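RING-type domain-containing protein (Chaetomium thermophilum, PDB 6Z3U) probably activates the cyclin-dependent kinase of the CAK complex, this chain being a C-terminal part of its MAT1-family subunit. Local coordinates at residues Y16-E21 with Y46-M51. Numbering follows the deposited sequence.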
loop_
_atom_site.group_PDB
_atom_site.type_symbol
_atom_site.label_atom_id
_atom_site.label_comp_id
_atom_site.label_asym_id
_atom_site.label_seq_id
_atom_site.Cartn_x
_atom_site.Cartn_y
_atom_site.Cartn_z
ATOM N N TYR C 16 5.674 18.973 -13.894
ATOM C CA TYR C 16 7.024 18.433 -13.869
ATOM C C TYR C 16 7.194 17.429 -14.999
ATOM O O TYR C 16 6.223 16.962 -15.598
ATOM C CB TYR C 16 7.341 17.778 -12.519
ATOM C CG TYR C 16 6.648 16.453 -12.289
ATOM C CD1 TYR C 16 5.380 16.397 -11.725
ATOM C CD2 TYR C 16 7.268 15.255 -12.623
ATOM C CE1 TYR C 16 4.746 15.189 -11.509
ATOM C CE2 TYR C 16 6.642 14.043 -12.410
ATOM C CZ TYR C 16 5.383 14.015 -11.850
ATOM O OH TYR C 16 4.755 12.809 -11.638
ATOM N N ARG C 17 8.455 17.113 -15.281
ATOM C CA ARG C 17 8.824 16.157 -16.316
ATOM C C ARG C 17 10.044 15.372 -15.864
ATOM O O ARG C 17 11.036 15.958 -15.421
ATOM C CB ARG C 17 9.085 16.882 -17.641
ATOM C CG ARG C 17 10.141 17.975 -17.553
ATOM C CD ARG C 17 10.132 18.849 -18.802
ATOM N NE ARG C 17 11.181 19.867 -18.784
ATOM C CZ ARG C 17 11.036 21.080 -18.254
ATOM N NH1 ARG C 17 9.885 21.437 -17.697
ATOM N NH2 ARG C 17 12.043 21.943 -18.284
ATOM N N VAL C 18 9.964 14.047 -15.979
ATOM C CA VAL C 18 11.033 13.151 -15.548
ATOM C C VAL C 18 11.965 12.965 -16.741
ATOM O O VAL C 18 11.672 12.199 -17.661
ATOM C CB VAL C 18 10.484 11.815 -15.044
ATOM C CG1 VAL C 18 11.618 10.843 -14.746
ATOM C CG2 VAL C 18 9.623 12.025 -13.808
ATOM N N ARG C 19 13.099 13.657 -16.719
ATOM C CA ARG C 19 14.063 13.616 -17.807
ATOM C C ARG C 19 15.285 12.796 -17.411
ATOM O O ARG C 19 15.492 12.446 -16.246
ATOM C CB ARG C 19 14.470 15.034 -18.243
ATOM C CG ARG C 19 14.790 16.016 -17.122
ATOM C CD ARG C 19 13.867 17.232 -17.164
ATOM N NE ARG C 19 14.483 18.418 -16.572
ATOM C CZ ARG C 19 14.321 18.813 -15.312
ATOM N NH1 ARG C 19 14.931 19.910 -14.886
ATOM N NH2 ARG C 19 13.553 18.122 -14.478
ATOM N N GLU C 20 16.097 12.486 -18.427
ATOM C CA GLU C 20 17.205 11.555 -18.257
ATOM C C GLU C 20 18.292 12.111 -17.346
ATOM O O GLU C 20 19.030 11.337 -16.726
ATOM C CB GLU C 20 17.785 11.206 -19.630
ATOM C CG GLU C 20 18.986 10.274 -19.612
ATOM C CD GLU C 20 19.504 9.971 -21.010
ATOM O OE1 GLU C 20 20.737 9.874 -21.183
ATOM O OE2 GLU C 20 18.678 9.847 -21.939
ATOM N N GLU C 21 18.414 13.435 -17.252
ATOM C CA GLU C 21 19.505 14.033 -16.492
ATOM C C GLU C 21 19.307 13.951 -14.984
ATOM O O GLU C 21 20.250 14.237 -14.239
ATOM C CB GLU C 21 19.684 15.501 -16.889
ATOM C CG GLU C 21 18.548 16.407 -16.437
ATOM C CD GLU C 21 18.707 17.834 -16.925
ATOM O OE1 GLU C 21 18.287 18.124 -18.066
ATOM O OE2 GLU C 21 19.251 18.665 -16.167
ATOM N N TYR C 46 12.232 4.525 -9.567
ATOM C CA TYR C 46 12.416 5.243 -8.308
ATOM C C TYR C 46 12.407 6.751 -8.533
ATOM O O TYR C 46 11.735 7.495 -7.809
ATOM C CB TYR C 46 13.717 4.804 -7.635
ATOM C CG TYR C 46 14.081 5.616 -6.409
ATOM C CD1 TYR C 46 13.532 5.315 -5.169
ATOM C CD2 TYR C 46 14.978 6.674 -6.487
ATOM C CE1 TYR C 46 13.860 6.045 -4.044
ATOM C CE2 TYR C 46 15.312 7.412 -5.364
ATOM C CZ TYR C 46 14.749 7.092 -4.145
ATOM O OH TYR C 46 15.076 7.817 -3.019
ATOM N N ILE C 47 13.168 7.222 -9.523
ATOM C CA ILE C 47 13.177 8.648 -9.835
ATOM C C ILE C 47 11.773 9.117 -10.190
ATOM O O ILE C 47 11.321 10.177 -9.741
ATOM C CB ILE C 47 14.172 8.942 -10.975
ATOM C CG1 ILE C 47 15.595 8.556 -10.560
ATOM C CG2 ILE C 47 14.100 10.411 -11.374
ATOM C CD1 ILE C 47 16.608 8.607 -11.691
ATOM N N SER C 48 11.059 8.332 -11.001
ATOM C CA SER C 48 9.683 8.674 -11.339
ATOM C C SER C 48 8.795 8.676 -10.105
ATOM O O SER C 48 7.865 9.483 -10.008
ATOM C CB SER C 48 9.142 7.692 -12.375
ATOM O OG SER C 48 9.984 7.634 -13.511
ATOM N N ARG C 49 9.066 7.778 -9.155
ATOM C CA ARG C 49 8.271 7.714 -7.934
ATOM C C ARG C 49 8.509 8.936 -7.059
ATOM O O ARG C 49 7.563 9.493 -6.491
ATOM C CB ARG C 49 8.607 6.423 -7.186
ATOM C CG ARG C 49 7.816 6.166 -5.912
ATOM C CD ARG C 49 7.861 4.682 -5.560
ATOM N NE ARG C 49 7.758 4.419 -4.127
ATOM C CZ ARG C 49 6.625 4.464 -3.432
ATOM N NH1 ARG C 49 6.635 4.197 -2.134
ATOM N NH2 ARG C 49 5.486 4.786 -4.028
ATOM N N ALA C 50 9.765 9.375 -6.949
ATOM C CA ALA C 50 10.078 10.540 -6.130
ATOM C C ALA C 50 9.492 11.813 -6.731
ATOM O O ALA C 50 8.875 12.618 -6.025
ATOM C CB ALA C 50 11.593 10.672 -5.970
ATOM N N MET C 51 9.672 12.007 -8.041
ATOM C CA MET C 51 9.200 13.230 -8.683
ATOM C C MET C 51 7.686 13.374 -8.566
ATOM O O MET C 51 7.176 14.480 -8.351
ATOM C CB MET C 51 9.628 13.241 -10.149
ATOM C CG MET C 51 11.128 13.388 -10.351
ATOM S SD MET C 51 11.744 15.013 -9.879
ATOM C CE MET C 51 11.341 15.964 -11.344
#
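The guanidinium of R19 folds back along its own irregular segment, where NH2 gives a weak hydrogen bond to R17 O, 3.5 Å long with 153° at the hydrogen. The M51 methyl lies beside both groups, CE 4.1 Å from R17 O and 4.4 Å from R19 NH2, near the guanidinium plane at its edge. The stronger partner of that NH2 is E198 of the cyclin chain, in a salt bridge, while M51 also packs on G194 of the same chain. A helix can thus hold an extended segment through apolar side chains while polar groups bond elsewhere. M51 is the worked example: bends at chi2 and chi3 carry its CE to the R17 carbonyl and the R19 edge. Nearer the helix, M51 CB lies 3.9 Å from V18 CG2. Y16 meets the same CB from beside V18, its CE2 3.8 Å away. The ring lies over the M51 carbonyl, with M51 O 3.9 Å above the ring plane and over its centre, and V18 CG2 at the ring edge. In this MAT1-family C-terminal part, built of short helices and irregular loops and without strands, the contact lays the irregular segment 16-21, which precedes helix 25-31, along helix 43-55, with L22 reaching I47 and M51 just beyond. An alanine in place of Y16 would probably leave M51 CB and its carbonyl without their aromatic cover and F55 without the ring it meets at about 20°. About one helical turn before M51, V18 CG1, anti to the backbone N (chi1 174°), comes 3.8 Å from S48 OG and 4.2 Å from I47 CG2. That hydroxyl is hydrogen-bonded to L44 O within its own helix; the V18 methyl only packs against it.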